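Local coordinates for PHB depolymerase (Penicillium funiculosum, PDB 2D81), which hydrolyses the ester bonds of poly(3-hydroxybutyrate), a bacterial storage polyester, as an enzyme of the alpha/beta-hydrolase fold, at residues Val8-Val13 with Gln312-Phe317; Trp171-Leu176 with Val220-Val225; Leu231-Ser236 with Ala263-Thr268; Tyr209-Cys214 with Trp250-Asn255; Val42-Pro47 with Tyr94-Ser99. All coordinates share one frame; numbering follows the deposited sequence.

Contact 1: residues Val8-Val13 with Gln312-Phe317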
# COMPACT_ATOMS: atom_id res chain seq x y z
N VAL A 8 -4.81 16.00 -11.38
CA VAL A 8 -5.43 14.87 -10.70
C VAL A 8 -6.47 15.37 -9.72
O VAL A 8 -6.19 16.26 -8.90
CB VAL A 8 -4.37 14.05 -9.93
CG1 VAL A 8 -5.05 12.95 -9.12
CG2 VAL A 8 -3.37 13.44 -10.90
N ASN A 9 -7.68 14.82 -9.79
CA ASN A 9 -8.73 15.21 -8.86
C ASN A 9 -8.39 14.69 -7.47
O ASN A 9 -8.16 13.50 -7.29
CB ASN A 9 -10.08 14.66 -9.31
CG ASN A 9 -11.24 15.37 -8.65
OD1 ASN A 9 -11.21 15.67 -7.46
ND2 ASN A 9 -12.28 15.66 -9.43
N PRO A 10 -8.36 15.58 -6.47
CA PRO A 10 -8.05 15.17 -5.09
C PRO A 10 -9.04 14.15 -4.54
O PRO A 10 -8.76 13.46 -3.56
CB PRO A 10 -8.09 16.48 -4.32
CG PRO A 10 -7.68 17.50 -5.35
CD PRO A 10 -8.47 17.05 -6.56
N ASN A 11 -10.21 14.05 -5.17
CA ASN A 11 -11.25 13.13 -4.70
C ASN A 11 -11.14 11.75 -5.35
O ASN A 11 -12.06 10.95 -5.26
CB ASN A 11 -12.64 13.70 -4.97
CG ASN A 11 -12.96 13.80 -6.45
OD1 ASN A 11 -12.52 12.97 -7.25
ND2 ASN A 11 -13.75 14.80 -6.82
N SER A 12 -10.01 11.49 -6.01
CA SER A 12 -9.85 10.25 -6.76
C SER A 12 -8.63 9.46 -6.29
O SER A 12 -8.11 8.62 -7.02
CB SER A 12 -9.71 10.54 -8.25
OG SER A 12 -8.49 11.22 -8.51
N VAL A 13 -8.19 9.74 -5.06
CA VAL A 13 -6.95 9.16 -4.55
C VAL A 13 -7.20 7.89 -3.73
O VAL A 13 -8.16 7.81 -2.95
CB VAL A 13 -6.20 10.19 -3.67
CG1 VAL A 13 -4.91 9.58 -3.14
CG2 VAL A 13 -5.88 11.44 -4.49
N GLN A 312 1.30 17.05 -3.52
CA GLN A 312 1.99 17.71 -4.62
C GLN A 312 1.39 17.31 -5.96
O GLN A 312 1.10 18.16 -6.81
CB GLN A 312 3.48 17.37 -4.59
CG GLN A 312 4.29 17.84 -5.80
CD GLN A 312 4.19 19.34 -6.05
OE1 GLN A 312 3.79 20.10 -5.17
NE2 GLN A 312 4.57 19.76 -7.25
N ILE A 313 1.18 16.01 -6.15
CA ILE A 313 0.65 15.51 -7.41
C ILE A 313 -0.75 16.06 -7.71
O ILE A 313 -1.05 16.40 -8.85
CB ILE A 313 0.61 13.97 -7.42
CG1 ILE A 313 2.04 13.43 -7.45
CG2 ILE A 313 -0.20 13.47 -8.61
CD1 ILE A 313 2.15 11.93 -7.21
N VAL A 314 -1.60 16.14 -6.69
CA VAL A 314 -2.98 16.58 -6.92
C VAL A 314 -3.10 18.10 -6.95
O VAL A 314 -4.16 18.64 -7.26
CB VAL A 314 -3.95 16.03 -5.85
CG1 VAL A 314 -3.85 14.52 -5.79
CG2 VAL A 314 -3.64 16.65 -4.49
N SER A 315 -2.01 18.80 -6.63
CA SER A 315 -2.03 20.26 -6.57
C SER A 315 -2.18 20.88 -7.96
O SER A 315 -2.37 22.09 -8.09
CB SER A 315 -0.76 20.79 -5.91
OG SER A 315 0.36 20.65 -6.77
N GLY A 316 -2.09 20.05 -8.99
CA GLY A 316 -2.25 20.54 -10.34
C GLY A 316 -3.66 20.40 -10.88
O GLY A 316 -3.91 20.69 -12.05
N PHE A 317 -4.59 19.97 -10.03
CA PHE A 317 -5.98 19.79 -10.46
C PHE A 317 -6.51 21.10 -11.04
O PHE A 317 -6.38 22.15 -10.42
CB PHE A 317 -6.85 19.34 -9.28
CG PHE A 317 -8.29 19.10 -9.64
CD1 PHE A 317 -8.62 18.26 -10.70
CD2 PHE A 317 -9.31 19.70 -8.91
CE1 PHE A 317 -9.96 18.02 -11.02
CE2 PHE A 317 -10.65 19.47 -9.23
CZ PHE A 317 -10.97 18.63 -10.28

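Contact 2: residues Trp171-Leu176 with Val220-Val225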
# COMPACT_ATOMS: atom_id res chain seq x y z
N TRP A 171 -11.96 -2.83 -7.97
CA TRP A 171 -12.82 -2.75 -6.80
C TRP A 171 -12.88 -1.33 -6.28
O TRP A 171 -13.95 -0.82 -5.94
CB TRP A 171 -12.34 -3.67 -5.68
CG TRP A 171 -13.32 -3.67 -4.55
CD1 TRP A 171 -13.20 -3.03 -3.35
CD2 TRP A 171 -14.62 -4.25 -4.57
NE1 TRP A 171 -14.36 -3.17 -2.62
CE2 TRP A 171 -15.25 -3.92 -3.35
CE3 TRP A 171 -15.33 -5.02 -5.50
CZ2 TRP A 171 -16.55 -4.33 -3.03
CZ3 TRP A 171 -16.63 -5.43 -5.19
CH2 TRP A 171 -17.22 -5.08 -3.97
N ILE A 172 -11.72 -0.68 -6.21
CA ILE A 172 -11.65 0.67 -5.66
C ILE A 172 -12.35 1.69 -6.56
O ILE A 172 -13.09 2.54 -6.07
CB ILE A 172 -10.18 1.08 -5.44
CG1 ILE A 172 -9.56 0.19 -4.36
CG2 ILE A 172 -10.10 2.56 -5.03
CD1 ILE A 172 -8.07 0.39 -4.15
N TYR A 173 -12.12 1.60 -7.87
CA TYR A 173 -12.64 2.61 -8.79
C TYR A 173 -13.92 2.20 -9.52
O TYR A 173 -14.53 3.03 -10.20
CB TYR A 173 -11.57 3.00 -9.81
CG TYR A 173 -10.44 3.79 -9.20
CD1 TYR A 173 -9.30 3.15 -8.70
CD2 TYR A 173 -10.54 5.17 -9.06
CE1 TYR A 173 -8.29 3.88 -8.07
CE2 TYR A 173 -9.54 5.91 -8.43
CZ TYR A 173 -8.42 5.25 -7.94
OH TYR A 173 -7.44 5.97 -7.31
N GLY A 174 -14.32 0.95 -9.36
CA GLY A 174 -15.50 0.47 -10.06
C GLY A 174 -15.15 0.03 -11.46
O GLY A 174 -14.17 -0.69 -11.67
N SER A 175 -15.95 0.44 -12.43
CA SER A 175 -15.66 0.13 -13.82
C SER A 175 -14.27 0.68 -14.16
O SER A 175 -13.87 1.73 -13.66
CB SER A 175 -16.71 0.75 -14.75
OG SER A 175 -16.86 2.14 -14.49
N LEU A 176 -13.54 -0.07 -14.97
CA LEU A 176 -12.32 0.41 -15.61
C LEU A 176 -12.28 -0.12 -17.03
O LEU A 176 -12.86 -1.17 -17.31
CB LEU A 176 -11.08 -0.08 -14.85
CG LEU A 176 -10.84 0.52 -13.46
CD1 LEU A 176 -9.56 -0.07 -12.86
CD2 LEU A 176 -10.73 2.03 -13.58
N VAL A 220 -8.27 15.10 -16.85
CA VAL A 220 -8.23 14.85 -15.41
C VAL A 220 -7.93 13.39 -15.13
O VAL A 220 -8.57 12.49 -15.69
CB VAL A 220 -9.57 15.23 -14.75
CG1 VAL A 220 -9.52 14.89 -13.26
CG2 VAL A 220 -9.83 16.71 -14.93
N CYS A 221 -6.95 13.15 -14.27
CA CYS A 221 -6.51 11.80 -13.96
C CYS A 221 -6.75 11.46 -12.49
O CYS A 221 -6.98 12.34 -11.67
CB CYS A 221 -5.02 11.66 -14.31
SG CYS A 221 -4.79 11.55 -16.12
N SER A 222 -6.73 10.17 -12.18
CA SER A 222 -6.79 9.70 -10.81
C SER A 222 -5.39 9.32 -10.33
O SER A 222 -4.44 9.35 -11.11
CB SER A 222 -7.71 8.49 -10.69
OG SER A 222 -7.30 7.44 -11.55
N LEU A 223 -5.28 8.96 -9.06
CA LEU A 223 -3.99 8.61 -8.48
C LEU A 223 -4.12 7.42 -7.53
O LEU A 223 -4.90 7.46 -6.57
CB LEU A 223 -3.41 9.80 -7.72
CG LEU A 223 -2.13 9.55 -6.90
CD1 LEU A 223 -0.97 9.21 -7.82
CD2 LEU A 223 -1.80 10.80 -6.09
N HIS A 224 -3.35 6.37 -7.80
CA HIS A 224 -3.24 5.24 -6.88
C HIS A 224 -1.80 5.14 -6.40
O HIS A 224 -0.86 5.16 -7.21
CB HIS A 224 -3.63 3.94 -7.59
CG HIS A 224 -3.68 2.75 -6.68
ND1 HIS A 224 -4.68 2.56 -5.75
CD2 HIS A 224 -2.84 1.70 -6.54
CE1 HIS A 224 -4.46 1.44 -5.09
NE2 HIS A 224 -3.34 0.90 -5.55
N VAL A 225 -1.63 5.03 -5.09
CA VAL A 225 -0.32 4.83 -4.50
C VAL A 225 -0.14 3.34 -4.23
O VAL A 225 -0.95 2.73 -3.53
CB VAL A 225 -0.20 5.61 -3.16
CG1 VAL A 225 1.20 5.43 -2.57
CG2 VAL A 225 -0.50 7.08 -3.40

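Contact 3: residues Leu231-Ser236 with Ala263-Thr268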
# COMPACT_ATOMS: atom_id res chain seq x y z
N LEU A 231 11.95 -6.21 1.30
CA LEU A 231 12.80 -6.82 0.28
C LEU A 231 12.31 -6.56 -1.14
O LEU A 231 12.72 -7.24 -2.08
CB LEU A 231 12.91 -8.33 0.52
CG LEU A 231 13.62 -8.75 1.82
CD1 LEU A 231 13.59 -10.27 1.96
CD2 LEU A 231 15.06 -8.25 1.79
N GLN A 232 11.44 -5.56 -1.29
CA GLN A 232 10.94 -5.19 -2.61
C GLN A 232 11.21 -3.73 -2.98
O GLN A 232 10.69 -3.25 -3.98
CB GLN A 232 9.44 -5.47 -2.71
CG GLN A 232 9.08 -6.95 -2.72
CD GLN A 232 7.61 -7.19 -3.00
OE1 GLN A 232 7.25 -8.09 -3.76
NE2 GLN A 232 6.75 -6.39 -2.38
N SER A 233 12.01 -3.02 -2.19
CA SER A 233 12.36 -1.65 -2.55
C SER A 233 13.25 -1.68 -3.79
O SER A 233 13.81 -2.73 -4.14
CB SER A 233 13.11 -0.96 -1.41
OG SER A 233 14.40 -1.51 -1.23
N TYR A 234 13.37 -0.54 -4.46
CA TYR A 234 14.20 -0.44 -5.65
C TYR A 234 15.63 -0.88 -5.32
O TYR A 234 16.32 -1.48 -6.16
CB TYR A 234 14.22 1.00 -6.16
CG TYR A 234 14.84 1.15 -7.52
CD1 TYR A 234 14.09 0.95 -8.68
CD2 TYR A 234 16.19 1.46 -7.67
CE1 TYR A 234 14.66 1.07 -9.94
CE2 TYR A 234 16.77 1.57 -8.93
CZ TYR A 234 16.00 1.38 -10.06
OH TYR A 234 16.57 1.49 -11.30
N SER A 235 16.07 -0.56 -4.11
CA SER A 235 17.39 -0.96 -3.63
C SER A 235 17.57 -2.48 -3.71
O SER A 235 18.68 -2.97 -3.96
CB SER A 235 17.58 -0.49 -2.19
OG SER A 235 18.84 -0.90 -1.68
N SER A 236 16.49 -3.21 -3.50
CA SER A 236 16.56 -4.67 -3.42
C SER A 236 16.35 -5.36 -4.76
O SER A 236 17.10 -6.27 -5.12
CB SER A 236 15.53 -5.19 -2.42
OG SER A 236 15.81 -4.75 -1.10
N ALA A 263 11.01 2.58 0.04
CA ALA A 263 11.73 2.45 1.29
C ALA A 263 13.19 2.10 0.98
O ALA A 263 13.57 2.01 -0.18
CB ALA A 263 11.10 1.37 2.17
N ILE A 264 13.98 1.88 2.02
CA ILE A 264 15.40 1.57 1.85
C ILE A 264 15.88 0.75 3.05
O ILE A 264 15.42 0.95 4.17
CB ILE A 264 16.24 2.88 1.75
CG1 ILE A 264 17.71 2.55 1.47
CG2 ILE A 264 16.13 3.67 3.04
CD1 ILE A 264 17.99 2.09 0.07
N PRO A 265 16.79 -0.21 2.83
CA PRO A 265 17.27 -0.98 3.97
C PRO A 265 17.89 -0.05 5.01
O PRO A 265 18.57 0.92 4.67
CB PRO A 265 18.29 -1.92 3.35
CG PRO A 265 17.68 -2.20 2.00
CD PRO A 265 17.24 -0.81 1.56
N ASP A 266 17.64 -0.34 6.28
CA ASP A 266 18.18 0.43 7.40
C ASP A 266 18.67 -0.54 8.46
O ASP A 266 17.87 -1.17 9.16
CB ASP A 266 17.08 1.36 7.96
CG ASP A 266 17.48 2.00 9.28
OD1 ASP A 266 18.68 2.05 9.61
OD2 ASP A 266 16.57 2.49 10.00
N TYR A 267 19.98 -0.67 8.58
CA TYR A 267 20.56 -1.71 9.42
C TYR A 267 20.69 -1.29 10.88
O TYR A 267 21.06 -2.09 11.74
CB TYR A 267 21.94 -2.12 8.88
CG TYR A 267 21.91 -2.52 7.43
CD1 TYR A 267 22.52 -1.72 6.45
CD2 TYR A 267 21.25 -3.67 7.02
CE1 TYR A 267 22.46 -2.07 5.11
CE2 TYR A 267 21.18 -4.03 5.68
CZ TYR A 267 21.79 -3.22 4.72
OH TYR A 267 21.72 -3.56 3.40
N THR A 268 20.36 -0.03 11.16
CA THR A 268 20.47 0.49 12.52
C THR A 268 19.34 -0.01 13.42
O THR A 268 18.26 -0.38 12.93
CB THR A 268 20.49 2.04 12.54
OG1 THR A 268 19.23 2.55 12.10
CG2 THR A 268 21.59 2.56 11.63
O HOH W 1 15.00 1.60 -2.50

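Contact 4: residues Tyr209-Cys214 with Trp250-Asn255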
# COMPACT_ATOMS: atom_id res chain seq x y z
N TYR A 209 4.37 6.02 -12.35
CA TYR A 209 4.01 5.75 -13.73
C TYR A 209 2.97 6.74 -14.21
O TYR A 209 1.91 6.89 -13.59
CB TYR A 209 3.46 4.33 -13.90
CG TYR A 209 3.06 4.07 -15.33
CD1 TYR A 209 4.03 4.01 -16.33
CD2 TYR A 209 1.72 3.99 -15.69
CE1 TYR A 209 3.66 3.89 -17.67
CE2 TYR A 209 1.34 3.86 -17.03
CZ TYR A 209 2.33 3.82 -18.01
OH TYR A 209 1.97 3.72 -19.34
N VAL A 210 3.26 7.42 -15.31
CA VAL A 210 2.36 8.43 -15.86
C VAL A 210 1.94 8.06 -17.28
O VAL A 210 2.75 8.12 -18.21
CB VAL A 210 3.03 9.83 -15.89
CG1 VAL A 210 2.07 10.85 -16.49
CG2 VAL A 210 3.43 10.25 -14.48
N PRO A 211 0.67 7.67 -17.47
CA PRO A 211 0.18 7.31 -18.81
C PRO A 211 0.28 8.52 -19.73
O PRO A 211 0.32 9.65 -19.25
CB PRO A 211 -1.28 6.93 -18.54
CG PRO A 211 -1.25 6.43 -17.13
CD PRO A 211 -0.36 7.44 -16.45
N GLN A 212 0.33 8.29 -21.03
CA GLN A 212 0.40 9.39 -21.99
C GLN A 212 -0.72 10.40 -21.75
O GLN A 212 -0.51 11.61 -21.84
CB GLN A 212 0.33 8.86 -23.42
CG GLN A 212 0.36 9.95 -24.48
CD GLN A 212 1.60 10.82 -24.39
OE1 GLN A 212 2.72 10.33 -24.48
NE2 GLN A 212 1.39 12.12 -24.20
N SER A 213 -1.91 9.89 -21.44
CA SER A 213 -3.08 10.75 -21.30
C SER A 213 -2.97 11.72 -20.13
O SER A 213 -3.60 12.77 -20.13
CB SER A 213 -4.35 9.90 -21.14
OG SER A 213 -4.26 9.10 -19.97
N CYS A 214 -2.16 11.37 -19.13
CA CYS A 214 -2.02 12.21 -17.94
C CYS A 214 -0.87 13.20 -18.05
O CYS A 214 -0.71 14.07 -17.19
CB CYS A 214 -1.84 11.33 -16.68
SG CYS A 214 -3.27 10.23 -16.42
N TRP A 250 -3.26 -1.42 -16.07
CA TRP A 250 -4.59 -0.88 -15.86
C TRP A 250 -4.60 0.65 -15.87
O TRP A 250 -5.50 1.27 -16.43
CB TRP A 250 -5.18 -1.40 -14.54
CG TRP A 250 -5.55 -2.84 -14.61
CD1 TRP A 250 -4.79 -3.92 -14.25
CD2 TRP A 250 -6.77 -3.38 -15.13
NE1 TRP A 250 -5.46 -5.09 -14.52
CE2 TRP A 250 -6.68 -4.79 -15.06
CE3 TRP A 250 -7.94 -2.80 -15.66
CZ2 TRP A 250 -7.71 -5.63 -15.50
CZ3 TRP A 250 -8.96 -3.64 -16.10
CH2 TRP A 250 -8.84 -5.04 -16.01
N ALA A 251 -3.60 1.25 -15.24
CA ALA A 251 -3.49 2.70 -15.20
C ALA A 251 -3.46 3.27 -16.61
O ALA A 251 -4.05 4.32 -16.89
CB ALA A 251 -2.23 3.11 -14.44
N ASP A 252 -2.77 2.57 -17.51
CA ASP A 252 -2.44 3.13 -18.82
C ASP A 252 -3.67 3.46 -19.65
O ASP A 252 -3.64 4.36 -20.49
CB ASP A 252 -1.55 2.16 -19.61
CG ASP A 252 -0.79 2.85 -20.72
OD1 ASP A 252 -0.75 2.33 -21.85
OD2 ASP A 252 -0.21 3.92 -20.45
N THR A 253 -4.75 2.72 -19.42
CA THR A 253 -5.96 2.90 -20.21
C THR A 253 -7.08 3.58 -19.42
O THR A 253 -8.22 3.64 -19.88
CB THR A 253 -6.48 1.55 -20.75
OG1 THR A 253 -6.70 0.66 -19.64
CG2 THR A 253 -5.46 0.94 -21.70
N ASN A 254 -6.75 4.09 -18.24
CA ASN A 254 -7.77 4.63 -17.34
C ASN A 254 -7.38 5.95 -16.70
O ASN A 254 -7.83 6.27 -15.60
CB ASN A 254 -8.09 3.59 -16.26
CG ASN A 254 -8.92 2.44 -16.79
OD1 ASN A 254 -10.11 2.59 -17.03
ND2 ASN A 254 -8.28 1.29 -16.97
N ASN A 255 -6.57 6.73 -17.40
CA ASN A 255 -6.21 8.08 -16.95
C ASN A 255 -5.80 8.06 -15.49
O ASN A 255 -6.26 8.88 -14.70
CB ASN A 255 -7.39 9.03 -17.13
CG ASN A 255 -7.83 9.14 -18.58
OD1 ASN A 255 -7.02 9.36 -19.47
ND2 ASN A 255 -9.13 9.01 -18.81
O HOH W 2 -2.53 7.07 -22.22
O HOH W 3 -5.00 6.52 -19.85

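Contact 5: residues Val42-Pro47 with Tyr94-Ser99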
# COMPACT_ATOMS: atom_id res chain seq x y z
N VAL A 42 -5.39 -3.96 0.52
CA VAL A 42 -4.34 -4.58 1.31
C VAL A 42 -4.10 -6.01 0.84
O VAL A 42 -5.01 -6.84 0.88
CB VAL A 42 -4.72 -4.60 2.81
CG1 VAL A 42 -3.61 -5.26 3.63
CG2 VAL A 42 -4.98 -3.19 3.31
N PHE A 43 -2.88 -6.29 0.39
CA PHE A 43 -2.47 -7.64 0.03
C PHE A 43 -1.60 -8.23 1.14
O PHE A 43 -0.48 -7.78 1.36
CB PHE A 43 -1.65 -7.66 -1.27
CG PHE A 43 -2.39 -7.16 -2.48
CD1 PHE A 43 -2.42 -5.80 -2.79
CD2 PHE A 43 -3.03 -8.05 -3.34
CE1 PHE A 43 -3.07 -5.33 -3.93
CE2 PHE A 43 -3.68 -7.60 -4.49
CZ PHE A 43 -3.70 -6.24 -4.79
N ALA A 44 -2.14 -9.22 1.85
CA ALA A 44 -1.36 -9.97 2.84
C ALA A 44 -0.73 -9.03 3.86
O ALA A 44 0.46 -9.13 4.16
CB ALA A 44 -0.28 -10.79 2.14
N GLY A 45 -1.55 -8.12 4.39
CA GLY A 45 -1.13 -7.28 5.50
C GLY A 45 -1.92 -7.64 6.75
O GLY A 45 -2.29 -8.79 6.93
N GLY A 46 -2.20 -6.65 7.60
CA GLY A 46 -2.90 -6.94 8.84
C GLY A 46 -3.56 -5.74 9.48
O GLY A 46 -3.54 -4.64 8.92
N PRO A 47 -4.15 -5.92 10.67
CA PRO A 47 -4.84 -4.87 11.43
C PRO A 47 -4.10 -3.54 11.57
O PRO A 47 -2.90 -3.50 11.83
CB PRO A 47 -5.10 -5.53 12.78
CG PRO A 47 -5.29 -6.97 12.40
CD PRO A 47 -4.15 -7.18 11.43
N TYR A 94 -10.52 -3.17 -0.50
CA TYR A 94 -10.16 -4.44 -1.11
C TYR A 94 -9.14 -5.15 -0.23
O TYR A 94 -8.17 -4.54 0.21
CB TYR A 94 -9.58 -4.21 -2.50
CG TYR A 94 -9.00 -5.46 -3.13
CD1 TYR A 94 -9.81 -6.35 -3.84
CD2 TYR A 94 -7.65 -5.77 -2.99
CE1 TYR A 94 -9.29 -7.52 -4.39
CE2 TYR A 94 -7.12 -6.93 -3.54
CZ TYR A 94 -7.94 -7.80 -4.23
OH TYR A 94 -7.42 -8.96 -4.76
N MET A 95 -9.35 -6.44 0.01
CA MET A 95 -8.43 -7.23 0.82
C MET A 95 -8.16 -8.58 0.16
O MET A 95 -9.07 -9.20 -0.39
CB MET A 95 -9.00 -7.45 2.22
CG MET A 95 -9.01 -6.19 3.06
SD MET A 95 -9.85 -6.41 4.64
CE MET A 95 -11.54 -6.12 4.13
N TRP A 96 -6.90 -9.02 0.20
CA TRP A 96 -6.50 -10.27 -0.43
C TRP A 96 -5.52 -11.04 0.44
O TRP A 96 -4.66 -10.46 1.09
CB TRP A 96 -5.82 -10.00 -1.78
CG TRP A 96 -5.32 -11.25 -2.46
CD1 TRP A 96 -6.03 -12.09 -3.27
CD2 TRP A 96 -4.00 -11.81 -2.36
NE1 TRP A 96 -5.24 -13.14 -3.68
CE2 TRP A 96 -3.99 -13.00 -3.14
CE3 TRP A 96 -2.83 -11.43 -1.69
CZ2 TRP A 96 -2.86 -13.81 -3.26
CZ3 TRP A 96 -1.69 -12.24 -1.82
CH2 TRP A 96 -1.72 -13.41 -2.60
N THR A 97 -5.67 -12.36 0.45
CA THR A 97 -4.67 -13.22 1.04
C THR A 97 -4.53 -14.49 0.21
O THR A 97 -5.49 -14.95 -0.42
CB THR A 97 -5.05 -13.60 2.49
OG1 THR A 97 -4.01 -14.42 3.05
CG2 THR A 97 -6.36 -14.36 2.51
N GLY A 98 -3.33 -15.05 0.20
CA GLY A 98 -3.15 -16.40 -0.30
C GLY A 98 -3.51 -17.37 0.82
O GLY A 98 -3.23 -17.09 1.98
N SER A 99 -4.12 -18.50 0.48
CA SER A 99 -4.55 -19.44 1.51
C SER A 99 -3.36 -20.16 2.13
O SER A 99 -3.45 -20.68 3.24
CB SER A 99 -5.54 -20.46 0.93
OG SER A 99 -4.89 -21.37 0.07

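Contact 1: residues Val8-Val13 with Gln312-Phe317
The F317 ring lies with one face over the chain at N9 and P10. N9 CA is 3.9 Å and P10 CD 4.0 Å from the centroid of the F317 ring, and both make CH-pi contacts with that face. The N9 amide runs alongside the ring, its plane turned 33° from it, with N9 ND2 3.4 Å from F317 CZ. Here the C-terminal end of helix 301-314, one of the helices of the alpha/beta-hydrolase fold, meets strand 8-9 and the corner that follows it. F317 has CG anti to its own N (chi1 -179°), which carries the ring off the chain end and over the N9-P10 peptide.

Beside the ring, V314 meets three residues of 8-13. Its CG1 touches V8 CG1 and V13 CG2, each at 3.9 Å, and V314 CB meets P10 CG at 4.0 Å. V8 also turns its other methyl, CG2, to I313 CG2. No hydrogen bond joins the two segments, so the grip is van der Waals packing and ring contact. V8 and I313 both rest on L223, which ties this apolar layer to strand 221-227. The corner itself is a type I turn from N9 to S12. N9 O accepts from S12 N and also from S12 OG at 2.6 Å, the hydroxyl lying in the carbonyl plane on a lone pair.

Contact 2: residues Trp171-Leu176 with Val220-Val225
Helix 164-173 packs on one face of the central sheet, and here Y173 and I172 of its last turn meet strand 221-227. The two strand side chains pointing at the helix are S222 and H224. I172 CD1 approaches H224 CE1 at 3.9 Å, the two side chains crossing at about a right angle. Y173 has CG anti to its carbonyl carbon (chi1 -70°), and this sends the ring down to the strand. Y173 CE2 comes to 3.9 Å from S222 CB, while L223 O and H224 ND1 lie at the edge of the tyrosine ring. Y173 OH is 3.0 Å from L223 O, but the angle is poor for a hydrogen bond. The tyrosine hydroxyl is instead hydrogen-bonded to S12 O and S14 OG. The imidazole of H224 is also held at both nitrogens, ND1 by S14 OG and NE2 by S16 OG. A phenylalanine in place of Y173 would probably leave S12 O and S14 OG without this hydroxyl partner. The helix stops at G174. L223 points the other way and packs on V310 and I313 of helix 301-314. A strand with a helix on each face is typical of the alpha/beta/alpha sandwich of the hydrolase fold.

Contact 3: residues Leu231-Ser236 with Ala263-Thr268
I264 holds CG1 anti to its backbone N (chi1 -176°), and with chi2 at 73° this brings CD1 to S235. S235 holds OG opposite its own N (chi1 179°), which sets the hydroxyl toward P265. S235 CB is 3.5 Å from I264 CD1, a contact tighter than usual for two carbons. S235 OG lies 3.6 Å from P265 CD, so the hydroxyl faces the proline ring. S233 CB comes to 3.2 Å from A263 O.

No direct hydrogen bond crosses the contact. A water does the joining: it accepts from S235 N at 2.9 Å and donates to A263 O at 2.8 Å. S233 OG is only a weak partner of the same water. S233 is the N-cap residue of helix 234-237, and the water meets an amide of the first turn. The amide before it, Y234 N, is taken by Q262 OE1.

The two loops follow neighbouring parallel strands, 221-227 and 256-260. L231 is joined to N282, a residue of the ligand pocket, by backbone hydrogen bonding. Such loops after the C-terminal ends of parallel strands are where the alpha/beta-hydrolase fold builds its substrate site.

Contact 4: residues Tyr209-Cys214 with Trp250-Asn255
The Y209 ring and the D252 carboxylate meet at an angle, their planes 56° apart. D252 OD2 sits at the edge of the ring, in its plane, and takes a very short hydrogen bond of 2.5 Å from Y209 OH. The contact joins the end of strand 205-210, next to the outermost strand 187-192 of the alpha/beta-hydrolase sheet, to the turn between helix 247-251 and strand 256-260. Both groups are buried and have further partners. D252 OD2 also binds S185 OG, D252 OD1 binds N180 ND2, and Y209 OH binds G186 N. This network fixes the rotation of the carboxylate.

The apolar part is small. Y209 CD2 faces A251 CB at 4.2 Å, and P211 CG lies 4.4 Å from A251 CB.

S213 donates from OG to N255 OD1 at 2.8 Å, in the amide carbonyl plane and on a lone pair. N255 CG stands anti to its carbonyl carbon; chi1 -60° swings the amide toward S213, and chi2 -50° turns OD1 to it. With an alanine here, S213 OG would probably lose this acceptor and be freer to turn. C214 SG, tied to C221 by a disulfide, rests 3.5 Å from N255 C. A water links the two segments: it donates to S213 OG and to D252 O, the latter at 2.6 Å, and accepts from N255 N at 2.9 Å.

Contact 5: residues Val42-Pro47 with Tyr94-Ser99
V42 and F43 run parallel to M95 and W96, and the tight part of the contact is here. These are adjacent parallel strands of the central sheet of the alpha/beta-hydrolase fold. Three backbone hydrogen bonds hold them: V42 N to Y94 O at 2.9 Å, W96 N to V42 O at 3.0 Å and A44 N to W96 O at 2.9 Å. On one face F43, Y94 and W96 form an aromatic cluster. F43 has CG anti to its carbonyl carbon (chi1 -62°), which brings the CD2-CE2 side of its ring to both Y94 and W96. F43 CE2 touches Y94 CE2 at 3.6 Å, meeting the tyrosine ring at its edge. The neighbouring ring atom, F43 CD2, lies 3.7 Å from W96 CB. The rings are oblique, F43 and Y94 with planes at 56°. The polar ends are satisfied further out, Y94 OH by Y162 OH and W96 NE1 by T130 OG1.

The face with V42 and M95 is looser, since the methionine tail leads away from V42. After A44, with its positive phi, the chains part. G45, G46 and P47 make no contact with 94-99, and S99, at the far end, is partly exposed.

Strand 13-18 lies beside 39-43 and strand 125-130 beside 92-98. Helix 164-173 covers the aromatic face through A168, and M109 of helix 106-116 packs on V42 and M95 on the other.

Overall arrangement
Contacts 1, 2 and 4 gather on one side of the chain. Contacts 1 and 2 have centres about 12 Å apart and are joined by a probable hydrogen bond from N9 N to C221 O at 3.2 Å. Contacts 2 and 4 are closer, with centres about 10 Å apart. They are bridged by the disulfide between C214 of contact 4 and C221 of contact 2, and by a probable bond from S222 N to N255 O at 2.9 Å. Contact 5 lies on the other side of the chain's centre from contact 1, with centres about 27 Å apart, and touches contact 2 where W171 packs on Y94. Contacts 5 and 3 lie near the bound trimer: the side chain of A44 is about 8 Å from it and that of P265 about 10 Å.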